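Local coordinates for protein probable porin (PDB 4FSO) that probably forms a diffusion channel across the outer membrane of Pseudomonas aeruginosa, as a beta-barrel porin of the OprD family, at residues A[267-271]-A[272-276]; A[384-387]-A[388-391]. One frame throughout, in Å; residues are numbered along the deposited sequence.

Contact 1: A[267-271]-A[272-276]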
ATOM      1  N   ALA A 267       4.283  18.173   1.890  1.00 29.74           N
ATOM      2  CA  ALA A 267       4.268  18.582   0.489  1.00 30.74           C
ATOM      3  C   ALA A 267       3.691  19.972   0.298  1.00 49.20           C
ATOM      4  O   ALA A 267       2.846  20.444   1.081  1.00 52.50           O
ATOM      5  CB  ALA A 267       3.543  17.596  -0.363  1.00 10.50           C
ATOM      6  N   TYR A 268       4.196  20.633  -0.734  1.00 39.61           N
ATOM      7  CA  TYR A 268       3.678  21.911  -1.159  1.00 39.98           C
ATOM      8  C   TYR A 268       3.356  21.846  -2.656  1.00 47.14           C
ATOM      9  O   TYR A 268       4.210  21.495  -3.486  1.00 47.31           O
ATOM     10  CB  TYR A 268       4.636  23.073  -0.838  1.00 34.01           C
ATOM     11  CG  TYR A 268       4.031  24.371  -1.295  1.00 55.42           C
ATOM     12  CD1 TYR A 268       2.789  24.769  -0.818  1.00 73.39           C
ATOM     13  CD2 TYR A 268       4.654  25.168  -2.243  1.00 60.36           C
ATOM     14  CE1 TYR A 268       2.198  25.938  -1.245  1.00 79.05           C
ATOM     15  CE2 TYR A 268       4.066  26.342  -2.675  1.00 67.93           C
ATOM     16  CZ  TYR A 268       2.838  26.721  -2.167  1.00 76.73           C
ATOM     17  OH  TYR A 268       2.233  27.884  -2.576  1.00 86.73           O
ATOM     18  N   ALA A 269       2.113  22.174  -2.991  1.00 39.82           N
ATOM     19  CA  ALA A 269       1.625  21.979  -4.347  1.00 48.88           C
ATOM     20  C   ALA A 269       0.935  23.231  -4.894  1.00 59.21           C
ATOM     21  O   ALA A 269      -0.034  23.738  -4.310  1.00 57.72           O
ATOM     22  CB  ALA A 269       0.688  20.780  -4.399  1.00 39.55           C
ATOM     23  N   GLN A 270       1.440  23.715  -6.024  1.00 47.78           N
ATOM     24  CA  GLN A 270       0.937  24.934  -6.631  1.00 59.44           C
ATOM     25  C   GLN A 270       1.060  24.814  -8.135  1.00 65.18           C
ATOM     26  O   GLN A 270       2.131  24.504  -8.655  1.00 58.02           O
ATOM     27  CB  GLN A 270       1.717  26.154  -6.147  1.00 68.51           C
ATOM     28  CG  GLN A 270       1.415  27.402  -6.960  1.00 78.47           C
ATOM     29  CD  GLN A 270       2.145  28.636  -6.462  1.00 86.48           C
ATOM     30  OE1 GLN A 270       2.988  28.568  -5.559  1.00 76.70           O
ATOM     31  NE2 GLN A 270       1.821  29.780  -7.054  1.00 93.14           N
ATOM     32  N   GLY A 271      -0.039  25.071  -8.834  1.00 68.45           N
ATOM     33  CA  GLY A 271      -0.106  24.744 -10.242  1.00 64.31           C
ATOM     34  C   GLY A 271      -0.032  23.235 -10.322  1.00 63.81           C
ATOM     35  O   GLY A 271      -0.640  22.529  -9.498  1.00 66.35           O
ATOM     36  N   GLY A 272       0.723  22.732 -11.288  1.00 56.43           N
ATOM     37  CA  GLY A 272       0.917  21.294 -11.406  1.00 62.47           C
ATOM     38  C   GLY A 272       2.213  20.804 -10.777  1.00 49.89           C
ATOM     39  O   GLY A 272       2.690  19.719 -11.095  1.00 47.84           O
ATOM     40  N   HIS A 273       2.780  21.619  -9.893  1.00 37.98           N
ATOM     41  CA  HIS A 273       4.084  21.341  -9.319  1.00 46.15           C
ATOM     42  C   HIS A 273       3.955  20.967  -7.852  1.00 53.70           C
ATOM     43  O   HIS A 273       3.150  21.529  -7.101  1.00 59.08           O
ATOM     44  CB  HIS A 273       5.021  22.541  -9.476  1.00 49.78           C
ATOM     45  CG  HIS A 273       5.337  22.885 -10.901  1.00 73.92           C
ATOM     46  ND1 HIS A 273       6.504  22.495 -11.522  1.00 84.91           N
ATOM     47  CD2 HIS A 273       4.639  23.594 -11.823  1.00 78.21           C
ATOM     48  CE1 HIS A 273       6.515  22.948 -12.766  1.00 79.41           C
ATOM     49  NE2 HIS A 273       5.396  23.617 -12.973  1.00 80.10           N
ATOM     50  N   THR A 274       4.763  20.000  -7.454  1.00 43.71           N
ATOM     51  CA  THR A 274       4.685  19.457  -6.126  1.00 30.63           C
ATOM     52  C   THR A 274       6.083  19.107  -5.686  1.00 30.63           C
ATOM     53  O   THR A 274       6.781  18.324  -6.345  1.00 34.03           O
ATOM     54  CB  THR A 274       3.810  18.200  -6.107  1.00 26.27           C
ATOM     55  OG1 THR A 274       2.591  18.468  -6.810  1.00 43.10           O
ATOM     56  CG2 THR A 274       3.493  17.791  -4.678  1.00 23.88           C
ATOM     57  N   LEU A 275       6.481  19.722  -4.577  1.00 31.27           N
ATOM     58  CA  LEU A 275       7.743  19.430  -3.917  1.00 23.40           C
ATOM     59  C   LEU A 275       7.450  18.745  -2.593  1.00 27.43           C
ATOM     60  O   LEU A 275       6.673  19.234  -1.787  1.00 46.54           O
ATOM     61  CB  LEU A 275       8.562  20.703  -3.699  1.00 19.57           C
ATOM     62  CG  LEU A 275       9.991  20.381  -3.269  1.00 38.43           C
ATOM     63  CD1 LEU A 275      10.729  19.742  -4.423  1.00 23.83           C
ATOM     64  CD2 LEU A 275      10.719  21.617  -2.795  1.00 52.73           C
ATOM     65  N   SER A 276       8.044  17.584  -2.389  1.00 30.18           N
ATOM     66  CA  SER A 276       7.791  16.821  -1.179  1.00 30.56           C
ATOM     67  C   SER A 276       9.087  16.412  -0.489  1.00 40.96           C
ATOM     68  O   SER A 276      10.059  15.977  -1.137  1.00 42.01           O
ATOM     69  CB  SER A 276       6.939  15.600  -1.481  1.00 27.84           C
ATOM     70  OG  SER A 276       5.836  15.955  -2.291  1.00 46.33           O
TER

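Contact 2: A[384-387]-A[388-391]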
ATOM      1  N   ASP A 384      25.672  -0.417   0.649  1.00 40.23           N
ATOM      2  CA  ASP A 384      27.069  -0.705   0.899  1.00 26.13           C
ATOM      3  C   ASP A 384      27.189  -2.011   1.681  1.00 35.13           C
ATOM      4  O   ASP A 384      28.245  -2.290   2.225  1.00 34.33           O
ATOM      5  CB  ASP A 384      27.749   0.444   1.624  1.00 21.40           C
ATOM      6  CG  ASP A 384      27.165   0.705   3.017  1.00 50.22           C
ATOM      7  OD1 ASP A 384      26.143   0.095   3.396  1.00 56.36           O
ATOM      8  OD2 ASP A 384      27.735   1.545   3.744  1.00 51.99           O
ATOM      9  N   PHE A 385      26.102  -2.791   1.725  1.00 26.91           N
ATOM     10  CA  PHE A 385      26.062  -4.115   2.385  1.00 34.75           C
ATOM     11  C   PHE A 385      25.363  -5.138   1.479  1.00 40.38           C
ATOM     12  O   PHE A 385      24.282  -4.856   0.971  1.00 33.44           O
ATOM     13  CB  PHE A 385      25.333  -4.055   3.751  1.00 25.97           C
ATOM     14  CG  PHE A 385      23.965  -3.425   3.680  1.00 36.48           C
ATOM     15  CD1 PHE A 385      22.832  -4.212   3.589  1.00 36.74           C
ATOM     16  CD2 PHE A 385      23.815  -2.043   3.654  1.00 35.96           C
ATOM     17  CE1 PHE A 385      21.576  -3.642   3.476  1.00 27.52           C
ATOM     18  CE2 PHE A 385      22.564  -1.465   3.553  1.00 36.23           C
ATOM     19  CZ  PHE A 385      21.441  -2.272   3.462  1.00 33.53           C
ATOM     20  N   GLU A 386      25.976  -6.310   1.279  1.00 40.57           N
ATOM     21  CA  GLU A 386      25.417  -7.351   0.409  1.00 33.29           C
ATOM     22  C   GLU A 386      25.099  -6.818  -0.985  1.00 31.99           C
ATOM     23  O   GLU A 386      24.001  -7.013  -1.501  1.00 18.22           O
ATOM     24  CB  GLU A 386      24.132  -7.921   1.012  1.00 40.12           C
ATOM     25  CG  GLU A 386      24.244  -9.290   1.634  1.00 55.54           C
ATOM     26  CD  GLU A 386      24.055  -9.239   3.126  1.00 73.98           C
ATOM     27  OE1 GLU A 386      23.072  -9.829   3.622  1.00 70.93           O
ATOM     28  OE2 GLU A 386      24.893  -8.601   3.799  1.00 90.56           O
ATOM     29  N   ARG A 387      26.061  -6.130  -1.580  1.00 36.29           N
ATOM     30  CA  ARG A 387      25.823  -5.370  -2.804  1.00 32.31           C
ATOM     31  C   ARG A 387      25.256  -6.217  -3.944  1.00 43.53           C
ATOM     32  O   ARG A 387      24.205  -5.876  -4.509  1.00 44.22           O
ATOM     33  CB  ARG A 387      27.103  -4.658  -3.245  1.00 25.19           C
ATOM     34  CG  ARG A 387      27.520  -3.484  -2.362  1.00 28.27           C
ATOM     35  CD  ARG A 387      28.944  -3.075  -2.679  1.00 39.09           C
ATOM     36  NE  ARG A 387      29.394  -1.893  -1.937  1.00 56.74           N
ATOM     37  CZ  ARG A 387      29.939  -1.917  -0.719  1.00 62.33           C
ATOM     38  NH1 ARG A 387      30.096  -3.069  -0.068  1.00 56.11           N
ATOM     39  NH2 ARG A 387      30.314  -0.779  -0.144  1.00 65.47           N
ATOM     40  N   SER A 388      25.951  -7.314  -4.259  1.00 50.25           N
ATOM     41  CA  SER A 388      25.551  -8.227  -5.336  1.00 51.75           C
ATOM     42  C   SER A 388      24.116  -8.704  -5.138  1.00 54.66           C
ATOM     43  O   SER A 388      23.290  -8.667  -6.060  1.00 61.09           O
ATOM     44  CB  SER A 388      26.497  -9.433  -5.430  1.00 44.27           C
ATOM     45  OG  SER A 388      27.833  -9.031  -5.716  1.00 58.50           O
ATOM     46  N   ALA A 389      23.819  -9.127  -3.919  1.00 41.41           N
ATOM     47  CA  ALA A 389      22.510  -9.664  -3.613  1.00 37.43           C
ATOM     48  C   ALA A 389      21.364  -8.635  -3.698  1.00 43.68           C
ATOM     49  O   ALA A 389      20.249  -8.986  -4.075  1.00 48.54           O
ATOM     50  CB  ALA A 389      22.532 -10.351  -2.251  1.00 40.01           C
ATOM     51  N   ARG A 390      21.600  -7.373  -3.361  1.00 45.66           N
ATOM     52  CA  ARG A 390      20.452  -6.470  -3.344  1.00 40.79           C
ATOM     53  C   ARG A 390      20.494  -5.182  -4.148  1.00 40.64           C
ATOM     54  O   ARG A 390      19.474  -4.493  -4.219  1.00 36.13           O
ATOM     55  CB  ARG A 390      19.944  -6.204  -1.932  1.00 35.85           C
ATOM     56  CG  ARG A 390      20.995  -5.919  -0.941  1.00 48.15           C
ATOM     57  CD  ARG A 390      20.880  -6.895   0.201  1.00 55.47           C
ATOM     58  NE  ARG A 390      19.896  -6.513   1.207  1.00 49.38           N
ATOM     59  CZ  ARG A 390      19.885  -7.014   2.443  1.00 54.62           C
ATOM     60  NH1 ARG A 390      20.814  -7.901   2.799  1.00 46.10           N
ATOM     61  NH2 ARG A 390      18.961  -6.631   3.326  1.00 53.79           N
ATOM     62  N   ASP A 391      21.624  -4.861  -4.773  1.00 27.92           N
ATOM     63  CA  ASP A 391      21.602  -3.793  -5.777  1.00 34.45           C
ATOM     64  C   ASP A 391      20.689  -4.136  -6.980  1.00 35.08           C
ATOM     65  O   ASP A 391      20.699  -5.263  -7.463  1.00 32.49           O
ATOM     66  CB  ASP A 391      23.013  -3.500  -6.257  1.00 33.71           C
ATOM     67  CG  ASP A 391      23.849  -2.814  -5.208  1.00 41.04           C
ATOM     68  OD1 ASP A 391      23.375  -2.646  -4.062  1.00 45.38           O
ATOM     69  OD2 ASP A 391      24.996  -2.446  -5.531  1.00 42.72           O
TER

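Contact 1: A[267-271]-A[272-276]
Gln270 and His273 close a tight two-residue hairpin that joins strands 258-270 and 273-283 of the barrel wall. Gly271 and Gly272 are the central residues of a type II' beta turn from Gln270 to His273; the positive phi of Gly271, 65°, suits a residue without a side chain. Gly272 turns the chain back and also pairs through its backbone with Asp322 of the next strand. His273 then accepts a backbone bond, Gln270 N to His273 O, 3.0 Å. Its own N reaches Gln270 O at 3.2 Å. With CG beside the backbone N (chi1 -64°), the imidazole presents an edge to Gln270 O, and the ring stacks on Phe321 of strand 313-322. Thr274 faces Ala269 across a non-hydrogen-bonded pair. Its OG1 lies 3.8 Å from Ala269 CB, while its CG2 is 4.1 Å from Ala269 CB and, more loosely, near Ala267 CB. Leu275 returns to hydrogen-bonded pairing: Tyr268 N donates to Leu275 O at 3.0 Å, and Leu275 N donates back to Tyr268 O. Both side chains lead away from the partner strand; Leu275 comes near a bound detergent, while Tyr268 OH donates to Gln270 OE1 at 3.2 Å. Ser276, buried beside Arg318, brings OG to 3.4 Å from Ala267 CB, a polar atom against a methyl. The backbone thus supplies all the hydrogen bonds between the two arms. The face of Tyr268, Gln270, His273 and Leu275 probably points outward, Leu275 toward the membrane and the polar Gln270 and His273, near the turn, probably at its boundary with solvent, whereas Ala267, Ala269, Thr274 and Ser276 make a small, mixed surface that probably looks into the barrel.

Contact 2: A[384-387]-A[388-391]
Glu386 and Arg390 span a single helical turn, residues 387-390, set in the loop between barrel strands 373-383 and 392-404, with Glu386 at the N-cap position. Glu386 O accepts Arg390 N at 3.1 Å, and a second backbone bond, Asp391 N to Arg387 O, 2.8 Å, forms as the helix ends. The Arg390 chain bends at chi2 (-124°) and again at chi3, which folds it back over Glu386: Arg390 CD lies 3.5 Å from Glu386 CB. The Glu386 chain is itself bent at chi2 (113°), which helps bring its carboxylate to the guanidinium, and Arg390 NH1 forms a salt bridge with Glu386 OE1, 3.1 Å. The carboxylate meets the guanidinium at its edge, the two planes steeply inclined. Phe385, with CG between the backbone N and the carbonyl carbon (chi1 52°), turns its ring edge onto a guanidinium face. Arg387 meets Asp391 through the root of its side chain, Arg387 CB lying 3.8 Å from Asp391 OD2; the extended remainder leads on until one guanidinium face lies against Asp384 CA. Asp391 OD1 accepts the N-H of Thr383, tying the helix end to strand 373-383. Over the Arg390 guanidinium, Phe385 CE1 sits nearly central, 3.9 Å from Arg390 CZ.

Both contacts are surface connections between neighbouring antiparallel strands of the same barrel, but they hold different elements: contact 1 joins strands 258-270 and 273-283 directly, contact 2 fills the longer link from 373-383 to 392-404. Their centres lie 34 Å apart and they do not touch. Strand order suggests opposite ends of the barrel, contact 1 probably periplasmic and contact 2 probably extracellular. In contact 1 paired backbone amides do the joining, and the side chains divide between two sheet faces. Contact 2 has helical backbone bonds instead, and adds a charged pair and an aromatic edge that pack the loop upon itself.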